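Type IV pilus assembly protein PilF (Thermus thermophilus HB8, PDB 5OIU) binds ATP and is a hexameric AAA+ motor ATPase thought to power the assembly of the type IV pilus. Local coordinates at residues Leu299-Ser302 and Glu303-Gln307; Leu371-Leu375 and Gln376-Thr380; Asp292-Thr295 and Leu296-Gly300; Glu356-Arg360 and Lys361-Thr365. All coordinates share one frame; numbering follows the deposited sequence.

Contacts 1, 2 and 3 gather in one region of the chain, whereas contact 4 lies apart. Contacts 3 and 1 are consecutive: helix 293-298 ends at Leu299-Gly300, residues that both contacts share, and the next helix starts at Glu303, so their centres lie about 7 Å apart. Contact 2, with its centre about 14 Å from each of these, packs Leu371 and Leu375 against Leu299 and Leu301. Contact 4 closes helix 351-360; its nearest atoms are about 6 Å from contact 2. None of the four forms the nucleotide site, but contact 2 comes close, the side chain of Lys373 being about 8 Å from bound ATP and that of Thr380 about 11 Å from the zinc ion.

Contact 1: residues Leu299-Ser302 and Glu303-Gln307; sequences LGLS and EAEIQ
A capping box formed by Ser302 and Glu305 starts the short helix 303-308. Ser302, at the N-cap, takes the N-H of Glu305 on its hydroxyl (Glu305 N to Ser302 OG 3.0 Å, 158° at the hydrogen). That hydroxyl in turn donates to Glu305 OE2 at 2.9 Å from Ser302 OG, arriving from well above the carboxylate plane. The box is closed by the backbone: Ser302 N reaches Glu305 OE2 at 3.2 Å, nearly in line with its C-O bond. One carboxylate oxygen is thus gripped by two donors of the same residue, which should hold the Glu305 side chain back over the helix start, while Ser302 OG is engaged both as donor and as acceptor. The first helical bond follows, from Ile306 N to Ser302 O at 2.9 Å. Leu301 lies across Glu305 at about a right angle. Its CG is anti to the backbone N (chi1 -158°), which carries CD1 to 3.3 Å from Glu305 OE2, while the other methyl, Leu301 CD2, meets Ile306 CG1 at 4.1 Å. Just before, Gly300 has the positive phi that ends helix 293-298, and the whole is a tight helix-to-helix turn in which a Schellman motif runs directly into a capping box.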
ATOM      1  N   LEU C 299      17.938 -24.802  15.569  1.00 53.29           N
ATOM      2  CA  LEU C 299      17.274 -23.879  16.477  1.00 50.95           C
ATOM      3  C   LEU C 299      18.192 -22.734  16.896  1.00 57.35           C
ATOM      4  O   LEU C 299      17.898 -22.025  17.865  1.00 49.04           O
ATOM      5  CB  LEU C 299      16.737 -24.629  17.698  1.00 49.50           C
ATOM      6  CG  LEU C 299      15.555 -25.552  17.366  1.00 49.24           C
ATOM      7  CD1 LEU C 299      15.361 -26.655  18.397  1.00 42.92           C
ATOM      8  CD2 LEU C 299      14.280 -24.741  17.204  1.00 47.98           C
ATOM      9  N   GLY C 300      19.304 -22.547  16.188  1.00 62.22           N
ATOM     10  CA  GLY C 300      20.141 -21.387  16.406  1.00 56.89           C
ATOM     11  C   GLY C 300      20.963 -21.426  17.664  1.00 60.14           C
ATOM     12  O   GLY C 300      21.345 -20.365  18.173  1.00 64.83           O
ATOM     13  N   LEU C 301      21.250 -22.617  18.183  1.00 60.42           N
ATOM     14  CA  LEU C 301      22.079 -22.780  19.369  1.00 60.76           C
ATOM     15  C   LEU C 301      23.554 -22.899  18.981  1.00 67.18           C
ATOM     16  O   LEU C 301      23.904 -23.575  18.006  1.00 67.83           O
ATOM     17  CB  LEU C 301      21.630 -24.012  20.149  1.00 58.50           C
ATOM     18  CG  LEU C 301      22.000 -24.057  21.622  1.00 60.90           C
ATOM     19  CD1 LEU C 301      21.326 -22.914  22.322  1.00 59.82           C
ATOM     20  CD2 LEU C 301      21.585 -25.378  22.226  1.00 57.61           C
ATOM     21  N   SER C 302      24.414 -22.230  19.748  1.00 67.27           N
ATOM     22  CA  SER C 302      25.847 -22.242  19.474  1.00 68.68           C
ATOM     23  C   SER C 302      26.430 -23.622  19.732  1.00 68.58           C
ATOM     24  O   SER C 302      25.955 -24.365  20.595  1.00 71.83           O
ATOM     25  CB  SER C 302      26.570 -21.229  20.354  1.00 69.67           C
ATOM     26  OG  SER C 302      26.651 -21.717  21.685  1.00 73.37           O
ATOM     27  N   GLU C 303      27.486 -23.958  18.987  1.00 62.64           N
ATOM     28  CA  GLU C 303      28.033 -25.306  19.116  1.00 68.19           C
ATOM     29  C   GLU C 303      28.666 -25.522  20.479  1.00 69.35           C
ATOM     30  O   GLU C 303      28.679 -26.652  20.984  1.00 70.19           O
ATOM     31  CB  GLU C 303      29.045 -25.596  18.007  1.00 64.17           C
ATOM     32  CG  GLU C 303      29.049 -27.059  17.596  1.00 62.79           C
ATOM     33  CD  GLU C 303      28.056 -27.347  16.481  1.00 72.26           C
ATOM     34  OE1 GLU C 303      27.434 -26.398  15.945  1.00 69.94           O
ATOM     35  OE2 GLU C 303      27.870 -28.536  16.155  1.00 82.63           O
ATOM     36  N   ALA C 304      29.184 -24.453  21.088  1.00 69.64           N
ATOM     37  CA  ALA C 304      29.578 -24.516  22.491  1.00 71.73           C
ATOM     38  C   ALA C 304      28.388 -24.894  23.364  1.00 74.88           C
ATOM     39  O   ALA C 304      28.461 -25.838  24.162  1.00 76.29           O
ATOM     40  CB  ALA C 304      30.173 -23.175  22.931  1.00 68.59           C
ATOM     41  N   GLU C 305      27.266 -24.180  23.199  1.00 73.73           N
ATOM     42  CA  GLU C 305      26.063 -24.493  23.969  1.00 72.73           C
ATOM     43  C   GLU C 305      25.625 -25.940  23.765  1.00 68.85           C
ATOM     44  O   GLU C 305      25.198 -26.606  24.716  1.00 70.11           O
ATOM     45  CB  GLU C 305      24.933 -23.539  23.585  1.00 70.54           C
ATOM     46  CG  GLU C 305      24.667 -22.431  24.596  1.00 73.93           C
ATOM     47  CD  GLU C 305      24.122 -21.164  23.937  1.00 80.77           C
ATOM     48  OE1 GLU C 305      23.799 -20.197  24.670  1.00 77.02           O
ATOM     49  OE2 GLU C 305      24.028 -21.135  22.683  1.00 72.01           O
ATOM     50  N   ILE C 306      25.730 -26.449  22.536  1.00 68.60           N
ATOM     51  CA  ILE C 306      25.249 -27.801  22.258  1.00 71.84           C
ATOM     52  C   ILE C 306      25.989 -28.822  23.118  1.00 68.38           C
ATOM     53  O   ILE C 306      25.387 -29.787  23.603  1.00 64.15           O
ATOM     54  CB  ILE C 306      25.372 -28.122  20.753  1.00 66.98           C
ATOM     55  CG1 ILE C 306      24.351 -27.312  19.955  1.00 64.71           C
ATOM     56  CG2 ILE C 306      25.172 -29.614  20.489  1.00 49.48           C
ATOM     57  CD1 ILE C 306      24.541 -27.395  18.460  1.00 62.22           C
ATOM     58  N   GLN C 307      27.290 -28.601  23.350  1.00 70.29           N
ATOM     59  CA  GLN C 307      28.126 -29.605  24.007  1.00 75.53           C
ATOM     60  C   GLN C 307      27.464 -30.141  25.275  1.00 79.49           C
ATOM     61  O   GLN C 307      27.372 -31.357  25.481  1.00 78.87           O
ATOM     62  CB  GLN C 307      29.509 -29.024  24.326  1.00 75.31           C
ATOM     63  CG  GLN C 307      30.698 -29.973  24.024  1.00 80.78           C
ATOM     64  CD  GLN C 307      31.196 -30.785  25.242  1.00 89.41           C
ATOM     65  OE1 GLN C 307      31.350 -30.253  26.352  1.00 92.90           O
ATOM     66  NE2 GLN C 307      31.466 -32.075  25.025  1.00 79.25           N
TER

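Contact 2: residues Leu371-Leu375 and Gln376-Thr380; sequences LYKAL and QGITT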
ATOM      1  N   LEU C 371      13.198 -22.589  24.190  1.00 36.46           N
ATOM      2  CA  LEU C 371      14.255 -23.594  24.144  1.00 41.85           C
ATOM      3  C   LEU C 371      15.115 -23.517  25.395  1.00 43.96           C
ATOM      4  O   LEU C 371      15.389 -24.534  26.045  1.00 43.30           O
ATOM      5  CB  LEU C 371      15.110 -23.417  22.888  1.00 39.59           C
ATOM      6  CG  LEU C 371      16.312 -24.363  22.871  1.00 39.93           C
ATOM      7  CD1 LEU C 371      15.832 -25.794  22.838  1.00 44.15           C
ATOM      8  CD2 LEU C 371      17.268 -24.097  21.723  1.00 44.23           C
ATOM      9  N   TYR C 372      15.525 -22.301  25.754  1.00 46.77           N
ATOM     10  CA  TYR C 372      16.310 -22.066  26.959  1.00 47.64           C
ATOM     11  C   TYR C 372      15.675 -22.736  28.177  1.00 46.56           C
ATOM     12  O   TYR C 372      16.331 -23.507  28.885  1.00 49.13           O
ATOM     13  CB  TYR C 372      16.471 -20.550  27.154  1.00 46.01           C
ATOM     14  CG  TYR C 372      16.918 -20.136  28.542  1.00 60.28           C
ATOM     15  CD1 TYR C 372      18.261 -20.226  28.925  1.00 67.36           C
ATOM     16  CD2 TYR C 372      16.004 -19.653  29.478  1.00 64.50           C
ATOM     17  CE1 TYR C 372      18.678 -19.850  30.209  1.00 65.74           C
ATOM     18  CE2 TYR C 372      16.410 -19.274  30.763  1.00 62.02           C
ATOM     19  CZ  TYR C 372      17.747 -19.376  31.120  1.00 61.71           C
ATOM     20  OH  TYR C 372      18.159 -19.007  32.380  1.00 65.57           O
ATOM     21  N   LYS C 373      14.379 -22.497  28.404  1.00 43.70           N
ATOM     22  CA  LYS C 373      13.715 -23.098  29.560  1.00 45.72           C
ATOM     23  C   LYS C 373      13.527 -24.603  29.387  1.00 47.87           C
ATOM     24  O   LYS C 373      13.528 -25.352  30.377  1.00 45.75           O
ATOM     25  CB  LYS C 373      12.373 -22.415  29.812  1.00 39.48           C
ATOM     26  CG  LYS C 373      12.500 -20.957  30.241  1.00 40.96           C
ATOM     27  CD  LYS C 373      11.175 -20.227  30.096  1.00 38.56           C
ATOM     28  CE  LYS C 373      11.280 -18.802  30.559  1.00 39.15           C
ATOM     29  NZ  LYS C 373      10.113 -17.987  30.108  1.00 40.64           N
ATOM     30  N   ALA C 374      13.366 -25.064  28.146  1.00 49.59           N
ATOM     31  CA  ALA C 374      13.384 -26.500  27.893  1.00 46.75           C
ATOM     32  C   ALA C 374      14.743 -27.100  28.219  1.00 44.65           C
ATOM     33  O   ALA C 374      14.815 -28.228  28.725  1.00 44.91           O
ATOM     34  CB  ALA C 374      13.008 -26.774  26.439  1.00 41.93           C
ATOM     35  N   LEU C 375      15.827 -26.361  27.953  1.00 43.60           N
ATOM     36  CA  LEU C 375      17.161 -26.844  28.283  1.00 44.22           C
ATOM     37  C   LEU C 375      17.408 -26.910  29.788  1.00 48.39           C
ATOM     38  O   LEU C 375      18.444 -27.433  30.205  1.00 45.78           O
ATOM     39  CB  LEU C 375      18.218 -25.964  27.612  1.00 43.34           C
ATOM     40  CG  LEU C 375      18.382 -26.157  26.097  1.00 48.72           C
ATOM     41  CD1 LEU C 375      19.345 -25.129  25.485  1.00 41.65           C
ATOM     42  CD2 LEU C 375      18.808 -27.594  25.775  1.00 42.23           C
ATOM     43  N   GLN C 376      16.487 -26.406  30.607  1.00 49.58           N
ATOM     44  CA  GLN C 376      16.579 -26.538  32.052  1.00 48.59           C
ATOM     45  C   GLN C 376      15.557 -27.509  32.629  1.00 47.25           C
ATOM     46  O   GLN C 376      15.499 -27.673  33.849  1.00 47.17           O
ATOM     47  CB  GLN C 376      16.427 -25.169  32.712  1.00 40.32           C
ATOM     48  CG  GLN C 376      17.524 -24.217  32.298  1.00 47.39           C
ATOM     49  CD  GLN C 376      17.331 -22.822  32.860  1.00 66.92           C
ATOM     50  OE1 GLN C 376      16.657 -21.985  32.254  1.00 66.50           O
ATOM     51  NE2 GLN C 376      17.911 -22.563  34.032  1.00 71.37           N
ATOM     52  N   GLY C 377      14.754 -28.156  31.797  1.00 43.23           N
ATOM     53  CA  GLY C 377      13.770 -29.091  32.283  1.00 41.78           C
ATOM     54  C   GLY C 377      12.440 -28.506  32.701  1.00 40.92           C
ATOM     55  O   GLY C 377      11.609 -29.239  33.245  1.00 43.99           O
ATOM     56  N   ILE C 378      12.197 -27.218  32.471  1.00 41.89           N
ATOM     57  CA  ILE C 378      10.889 -26.657  32.813  1.00 41.45           C
ATOM     58  C   ILE C 378       9.800 -27.242  31.916  1.00 44.57           C
ATOM     59  O   ILE C 378       8.680 -27.521  32.364  1.00 41.38           O
ATOM     60  CB  ILE C 378      10.941 -25.127  32.717  1.00 38.64           C
ATOM     61  CG1 ILE C 378      11.929 -24.598  33.745  1.00 40.49           C
ATOM     62  CG2 ILE C 378       9.584 -24.533  32.933  1.00 40.20           C
ATOM     63  CD1 ILE C 378      12.513 -23.274  33.396  1.00 36.56           C
ATOM     64  N   THR C 379      10.110 -27.443  30.640  1.00 44.26           N
ATOM     65  CA  THR C 379       9.139 -27.936  29.680  1.00 43.05           C
ATOM     66  C   THR C 379       9.833 -28.866  28.688  1.00 46.23           C
ATOM     67  O   THR C 379      11.068 -28.985  28.648  1.00 43.79           O
ATOM     68  CB  THR C 379       8.444 -26.772  28.956  1.00 41.76           C
ATOM     69  OG1 THR C 379       7.420 -27.279  28.109  1.00 37.14           O
ATOM     70  CG2 THR C 379       9.444 -25.959  28.113  1.00 39.42           C
ATOM     71  N   THR C 380       9.018 -29.556  27.900  1.00 46.60           N
ATOM     72  CA  THR C 380       9.553 -30.327  26.795  1.00 44.58           C
ATOM     73  C   THR C 380       9.811 -29.415  25.611  1.00 38.72           C
ATOM     74  O   THR C 380       9.254 -28.321  25.504  1.00 44.86           O
ATOM     75  CB  THR C 380       8.581 -31.415  26.374  1.00 45.18           C
ATOM     76  OG1 THR C 380       7.439 -30.796  25.766  1.00 42.43           O
ATOM     77  CG2 THR C 380       8.158 -32.236  27.574  1.00 37.86           C
TER
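Lys373 O is the focus of the tight side of this turn, accepting from both Gln376 N and Ile378 N, each at 3.1 Å. The two bonds come from opposite faces of the carbonyl, Gln376 N from well above its plane and Ile378 N closer to it. Alongside, Ile378 CD1 packs on Lys373 CB at 3.7 Å, and the CA-H of Ala374 points at the carbonyl of Thr379 (Ala374 CA to Thr379 O 3.5 Å). Lys373 runs on extended, its amine bound to Asp369 and to the carbonyl of Ala330, a residue of the ATP pocket. With Gly377 N on Ala374 O at 3.1 Å and a positive phi at Gly377 (86°), the chain leaves helix 366-374 through a Schellman motif; any CB there would be pressed against the carbonyl of Gln376. The solvent side is held more loosely: no hydrogen bond joins Gln376 to the Tyr372 hydroxyl. Gln376 is exposed, and its extended chain lays OE1 over one face of the Tyr372 ring, 3.0 Å from Tyr372 CZ and offset toward the rim, with ring and amide planes 55° apart. The ring lies trans to the main-chain nitrogen of Tyr372 (chi1 164°), which sets one face under Gln376 OE1. Replacing Tyr372 with an alanine would probably deprive the Gln376 amide of the surface beneath it and free it to turn. Leu375 directs its branches to Leu301 and Ala309.

Contact 3: residues Asp292-Thr295 and Leu296-Gly300; sequences DPET and LRRLG
A bend at chi2 (-75°) folds the Glu294 side chain back, and a bend at chi3 (-107°) turns the end of Arg297 toward it, one helical turn on. Together they bring Arg297 NH1 to 3.2 Å from Glu294 OE1 in a salt bridge. The flat groups are nearly perpendicular (88°), so the guanidinium does not face the carboxylate squarely; Glu294 CG lies in the guanidinium plane at its edge. Pro293 O sits over one guanidinium face, toward its rim, and Pro293 CB meets Arg297 NH2 at 3.6 Å. The stronger partner is Glu303 on the next helix, whose OE2 forms a salt bridge with Arg297 NE that probably fixes the rotation of the guanidinium. Elsewhere on the turn Thr295 and Leu299 lie side by side, pointing the same way, with Thr295 CG2 touching Leu299 CD1 at 3.7 Å. Backbone bonds run from Arg297 N to Pro293 O and from Arg298 N to Glu294 O, the latter 2.8 Å long. Asp292 caps the start weakly, its OD1 3.3 Å from Glu294 N, and Gly300 N on Arg297 O (2.7 Å) belongs to the Schellman motif at the other end. Helix 293-298 rests through Pro293, Leu296 and Arg297 on Ile306 of helix 303-308; Leu299, just past its end, meets helix 366-374, and its N-cap Asp292, with Glu294 and Thr295, packs on Val346 of a neighbouring subunit.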
ATOM      1  N   ASP C 292      19.171 -34.384  19.650  1.00 53.13           N
ATOM      2  CA  ASP C 292      19.912 -34.391  18.393  1.00 51.74           C
ATOM      3  C   ASP C 292      20.679 -33.082  18.255  1.00 53.25           C
ATOM      4  O   ASP C 292      20.057 -32.008  18.249  1.00 55.60           O
ATOM      5  CB  ASP C 292      18.963 -34.566  17.210  1.00 58.72           C
ATOM      6  CG  ASP C 292      19.687 -34.968  15.924  1.00 65.59           C
ATOM      7  OD1 ASP C 292      20.938 -34.922  15.909  1.00 64.07           O
ATOM      8  OD2 ASP C 292      19.003 -35.342  14.933  1.00 64.30           O
ATOM      9  N   PRO C 293      22.007 -33.112  18.138  1.00 52.59           N
ATOM     10  CA  PRO C 293      22.745 -31.862  17.882  1.00 53.06           C
ATOM     11  C   PRO C 293      22.196 -31.061  16.714  1.00 53.30           C
ATOM     12  O   PRO C 293      22.147 -29.831  16.797  1.00 51.83           O
ATOM     13  CB  PRO C 293      24.169 -32.351  17.600  1.00 47.17           C
ATOM     14  CG  PRO C 293      24.262 -33.639  18.300  1.00 51.88           C
ATOM     15  CD  PRO C 293      22.902 -34.274  18.246  1.00 53.79           C
ATOM     16  N   GLU C 294      21.766 -31.719  15.633  1.00 54.36           N
ATOM     17  CA  GLU C 294      21.269 -30.980  14.477  1.00 53.35           C
ATOM     18  C   GLU C 294      20.034 -30.160  14.824  1.00 53.85           C
ATOM     19  O   GLU C 294      19.939 -28.991  14.436  1.00 49.89           O
ATOM     20  CB  GLU C 294      20.966 -31.937  13.331  1.00 54.85           C
ATOM     21  CG  GLU C 294      22.184 -32.345  12.549  1.00 58.03           C
ATOM     22  CD  GLU C 294      22.703 -31.252  11.618  1.00 69.26           C
ATOM     23  OE1 GLU C 294      22.370 -30.047  11.804  1.00 68.15           O
ATOM     24  OE2 GLU C 294      23.459 -31.615  10.688  1.00 67.43           O
ATOM     25  N   THR C 295      19.084 -30.753  15.564  1.00 53.81           N
ATOM     26  CA  THR C 295      17.904 -30.011  16.012  1.00 50.63           C
ATOM     27  C   THR C 295      18.306 -28.711  16.693  1.00 50.41           C
ATOM     28  O   THR C 295      17.827 -27.632  16.330  1.00 49.31           O
ATOM     29  CB  THR C 295      17.056 -30.838  16.985  1.00 48.47           C
ATOM     30  OG1 THR C 295      16.823 -32.155  16.481  1.00 52.18           O
ATOM     31  CG2 THR C 295      15.736 -30.147  17.216  1.00 41.20           C
ATOM     32  N   LEU C 296      19.181 -28.810  17.705  1.00 53.72           N
ATOM     33  CA  LEU C 296      19.649 -27.627  18.432  1.00 54.17           C
ATOM     34  C   LEU C 296      20.356 -26.645  17.510  1.00 51.42           C
ATOM     35  O   LEU C 296      20.184 -25.426  17.639  1.00 52.94           O
ATOM     36  CB  LEU C 296      20.582 -28.046  19.569  1.00 51.59           C
ATOM     37  CG  LEU C 296      19.969 -28.978  20.611  1.00 52.81           C
ATOM     38  CD1 LEU C 296      21.034 -29.375  21.611  1.00 55.99           C
ATOM     39  CD2 LEU C 296      18.788 -28.304  21.310  1.00 48.58           C
ATOM     40  N   ARG C 297      21.172 -27.158  16.587  1.00 54.28           N
ATOM     41  CA  ARG C 297      21.833 -26.312  15.600  1.00 54.30           C
ATOM     42  C   ARG C 297      20.808 -25.509  14.812  1.00 55.71           C
ATOM     43  O   ARG C 297      20.854 -24.272  14.787  1.00 55.50           O
ATOM     44  CB  ARG C 297      22.682 -27.180  14.667  1.00 59.19           C
ATOM     45  CG  ARG C 297      24.144 -26.805  14.566  1.00 56.23           C
ATOM     46  CD  ARG C 297      24.912 -27.800  13.704  1.00 60.96           C
ATOM     47  NE  ARG C 297      25.776 -28.678  14.497  1.00 63.50           N
ATOM     48  CZ  ARG C 297      25.607 -29.996  14.624  1.00 62.12           C
ATOM     49  NH1 ARG C 297      24.595 -30.603  14.018  1.00 61.45           N
ATOM     50  NH2 ARG C 297      26.447 -30.714  15.361  1.00 57.63           N
ATOM     51  N   ARG C 298      19.847 -26.196  14.180  1.00 54.78           N
ATOM     52  CA  ARG C 298      18.855 -25.473  13.389  1.00 57.14           C
ATOM     53  C   ARG C 298      17.970 -24.585  14.255  1.00 59.05           C
ATOM     54  O   ARG C 298      17.341 -23.660  13.730  1.00 61.87           O
ATOM     55  CB  ARG C 298      17.991 -26.425  12.548  1.00 58.03           C
ATOM     56  CG  ARG C 298      18.670 -27.729  12.129  1.00 64.17           C
ATOM     57  CD  ARG C 298      19.329 -27.683  10.726  1.00 70.98           C
ATOM     58  NE  ARG C 298      18.408 -27.213   9.689  1.00 80.51           N
ATOM     59  CZ  ARG C 298      17.453 -27.960   9.141  1.00 75.00           C
ATOM     60  NH1 ARG C 298      16.662 -27.447   8.207  1.00 66.77           N
ATOM     61  NH2 ARG C 298      17.282 -29.214   9.534  1.00 71.47           N
ATOM     62  N   LEU C 299      17.938 -24.802  15.569  1.00 53.29           N
ATOM     63  CA  LEU C 299      17.274 -23.879  16.477  1.00 50.95           C
ATOM     64  C   LEU C 299      18.192 -22.734  16.896  1.00 57.35           C
ATOM     65  O   LEU C 299      17.898 -22.025  17.865  1.00 49.04           O
ATOM     66  CB  LEU C 299      16.737 -24.629  17.698  1.00 49.50           C
ATOM     67  CG  LEU C 299      15.555 -25.552  17.366  1.00 49.24           C
ATOM     68  CD1 LEU C 299      15.361 -26.655  18.397  1.00 42.92           C
ATOM     69  CD2 LEU C 299      14.280 -24.741  17.204  1.00 47.98           C
ATOM     70  N   GLY C 300      19.304 -22.547  16.188  1.00 62.22           N
ATOM     71  CA  GLY C 300      20.141 -21.387  16.406  1.00 56.89           C
ATOM     72  C   GLY C 300      20.963 -21.426  17.664  1.00 60.14           C
ATOM     73  O   GLY C 300      21.345 -20.365  18.173  1.00 64.83           O
TER

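Contact 4: residues Glu356-Arg360 and Lys361-Thr365; sequences EIARR and KGMKT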
ATOM      1  N   GLU C 356      13.391  -8.438  12.775  1.00 47.44           N
ATOM      2  CA  GLU C 356      14.811  -8.716  12.594  1.00 48.01           C
ATOM      3  C   GLU C 356      15.677  -7.588  13.154  1.00 50.67           C
ATOM      4  O   GLU C 356      16.758  -7.857  13.697  1.00 50.60           O
ATOM      5  CB  GLU C 356      15.109  -8.984  11.121  1.00 52.68           C
ATOM      6  CG  GLU C 356      14.638 -10.398  10.644  1.00 62.31           C
ATOM      7  CD  GLU C 356      14.845 -11.526  11.693  1.00 67.18           C
ATOM      8  OE1 GLU C 356      16.031 -11.777  12.061  1.00 65.31           O
ATOM      9  OE2 GLU C 356      13.838 -12.161  12.137  1.00 59.26           O
ATOM     10  N   ILE C 357      15.218  -6.332  13.063  1.00 46.12           N
ATOM     11  CA  ILE C 357      15.926  -5.251  13.752  1.00 52.13           C
ATOM     12  C   ILE C 357      15.955  -5.507  15.256  1.00 48.83           C
ATOM     13  O   ILE C 357      17.012  -5.435  15.894  1.00 49.83           O
ATOM     14  CB  ILE C 357      15.294  -3.880  13.452  1.00 51.07           C
ATOM     15  CG1 ILE C 357      15.537  -3.446  12.007  1.00 47.25           C
ATOM     16  CG2 ILE C 357      15.861  -2.849  14.422  1.00 51.41           C
ATOM     17  CD1 ILE C 357      14.397  -2.621  11.437  1.00 40.48           C
ATOM     18  N   ALA C 358      14.788  -5.798  15.849  1.00 42.02           N
ATOM     19  CA  ALA C 358      14.748  -6.021  17.295  1.00 44.10           C
ATOM     20  C   ALA C 358      15.582  -7.225  17.692  1.00 48.16           C
ATOM     21  O   ALA C 358      16.163  -7.248  18.782  1.00 51.42           O
ATOM     22  CB  ALA C 358      13.307  -6.204  17.781  1.00 40.64           C
ATOM     23  N   ARG C 359      15.653  -8.233  16.821  1.00 47.53           N
ATOM     24  CA  ARG C 359      16.442  -9.416  17.127  1.00 49.76           C
ATOM     25  C   ARG C 359      17.927  -9.106  17.062  1.00 51.40           C
ATOM     26  O   ARG C 359      18.714  -9.632  17.860  1.00 52.38           O
ATOM     27  CB  ARG C 359      16.086 -10.537  16.161  1.00 45.10           C
ATOM     28  CG  ARG C 359      14.890 -11.298  16.574  1.00 47.84           C
ATOM     29  CD  ARG C 359      15.238 -12.726  16.553  1.00 49.66           C
ATOM     30  NE  ARG C 359      15.366 -13.180  15.185  1.00 46.33           N
ATOM     31  CZ  ARG C 359      15.868 -14.359  14.848  1.00 56.28           C
ATOM     32  NH1 ARG C 359      16.287 -15.199  15.793  1.00 52.77           N
ATOM     33  NH2 ARG C 359      15.941 -14.697  13.569  1.00 64.98           N
ATOM     34  N   ARG C 360      18.326  -8.260  16.107  1.00 49.70           N
ATOM     35  CA  ARG C 360      19.733  -7.900  15.969  1.00 55.72           C
ATOM     36  C   ARG C 360      20.230  -7.174  17.214  1.00 56.88           C
ATOM     37  O   ARG C 360      21.245  -7.559  17.806  1.00 60.54           O
ATOM     38  CB  ARG C 360      19.927  -7.047  14.713  1.00 61.51           C
ATOM     39  CG  ARG C 360      21.362  -7.014  14.207  1.00 63.99           C
ATOM     40  CD  ARG C 360      21.481  -6.298  12.864  1.00 67.85           C
ATOM     41  NE  ARG C 360      20.510  -5.215  12.679  1.00 73.50           N
ATOM     42  CZ  ARG C 360      20.495  -4.066  13.362  1.00 69.55           C
ATOM     43  NH1 ARG C 360      21.391  -3.817  14.318  1.00 58.45           N
ATOM     44  NH2 ARG C 360      19.559  -3.163  13.093  1.00 64.85           N
ATOM     45  N   LYS C 361      19.498  -6.134  17.651  1.00 58.51           N
ATOM     46  CA  LYS C 361      19.784  -5.416  18.906  1.00 59.06           C
ATOM     47  C   LYS C 361      19.605  -6.291  20.152  1.00 55.91           C
ATOM     48  O   LYS C 361      19.676  -5.764  21.270  1.00 59.20           O
ATOM     49  CB  LYS C 361      18.910  -4.164  19.007  1.00 50.00           C
ATOM     50  CG  LYS C 361      18.894  -3.357  17.718  1.00 55.03           C
ATOM     51  CD  LYS C 361      18.465  -1.900  17.922  1.00 66.07           C
ATOM     52  CE  LYS C 361      19.474  -1.075  18.749  1.00 61.32           C
ATOM     53  NZ  LYS C 361      20.906  -1.391  18.494  1.00 65.17           N
ATOM     54  N   GLY C 362      19.358  -7.588  20.036  1.00 53.77           N
ATOM     55  CA  GLY C 362      19.423  -8.490  21.162  1.00 56.31           C
ATOM     56  C   GLY C 362      18.116  -9.009  21.766  1.00 52.02           C
ATOM     57  O   GLY C 362      18.141  -9.488  22.903  1.00 61.44           O
ATOM     58  N   MET C 363      16.997  -8.943  21.049  1.00 51.21           N
ATOM     59  CA  MET C 363      15.752  -9.516  21.545  1.00 46.34           C
ATOM     60  C   MET C 363      15.708 -11.014  21.297  1.00 45.51           C
ATOM     61  O   MET C 363      15.892 -11.457  20.155  1.00 42.24           O
ATOM     62  CB  MET C 363      14.552  -8.877  20.868  1.00 44.15           C
ATOM     63  CG  MET C 363      13.265  -9.593  21.173  1.00 39.42           C
ATOM     64  SD  MET C 363      11.923  -8.852  20.255  1.00 48.50           S
ATOM     65  CE  MET C 363      11.690 -10.078  18.972  1.00 44.72           C
ATOM     66  N   LYS C 364      15.455 -11.789  22.360  1.00 38.90           N
ATOM     67  CA  LYS C 364      15.178 -13.211  22.208  1.00 40.38           C
ATOM     68  C   LYS C 364      13.725 -13.437  21.799  1.00 46.53           C
ATOM     69  O   LYS C 364      12.811 -12.741  22.270  1.00 41.67           O
ATOM     70  CB  LYS C 364      15.472 -13.966  23.500  1.00 43.42           C
ATOM     71  CG  LYS C 364      16.855 -13.731  24.038  1.00 53.23           C
ATOM     72  CD  LYS C 364      17.547 -15.038  24.401  1.00 58.28           C
ATOM     73  CE  LYS C 364      19.064 -14.959  24.139  1.00 65.07           C
ATOM     74  NZ  LYS C 364      19.452 -15.293  22.723  1.00 67.94           N
ATOM     75  N   THR C 365      13.517 -14.416  20.906  1.00 44.82           N
ATOM     76  CA  THR C 365      12.176 -14.792  20.466  1.00 45.67           C
ATOM     77  C   THR C 365      11.553 -15.792  21.428  1.00 39.26           C
ATOM     78  O   THR C 365      12.229 -16.394  22.260  1.00 37.34           O
ATOM     79  CB  THR C 365      12.169 -15.439  19.077  1.00 38.38           C
ATOM     80  OG1 THR C 365      12.894 -16.674  19.126  1.00 39.86           O
ATOM     81  CG2 THR C 365      12.749 -14.545  18.039  1.00 38.48           C
TER
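Ile357 O receives the last regular helical bond, from Lys361 N at 3.1 Å, and its side chain turns to helix 339-347. Glu356, just before, meets Arg359 one turn on. Next comes buried Ala358, whose carbonyl accepts from beyond the helix end (Met363 N to Ala358 O 3.0 Å). Met363, its CG opposite its own amide nitrogen (chi1 170°), brings SD to 3.9 Å from Ala358 CB, against strand 328-336. Arg359 O accepts from Gly362 N at 3.1 Å. The Arg359 side chain bends twice and crosses that of Thr365 at a slant, Arg359 CD lying 3.4 Å from Thr365 CG2. At its end the guanidinium bridges two acids: Arg359 NH2 donates to the syn lone pair of Glu356 OE1 at 3.3 Å, and NH1 pairs with Glu368. A methionine in place of Arg359 would probably leave Glu356 and Glu368 without their shared positive mate. Arg360, on the exposed side, pairs with Glu340. Beyond it the backbone leaves helix 351-360 at Gly362 (phi 106°), where a CB would collide with the preceding carbonyl. Met363 N and Gly362 N, bonded back into the last turn, make this a Schellman motif ahead of the Thr365 N-cap of helix 366-374.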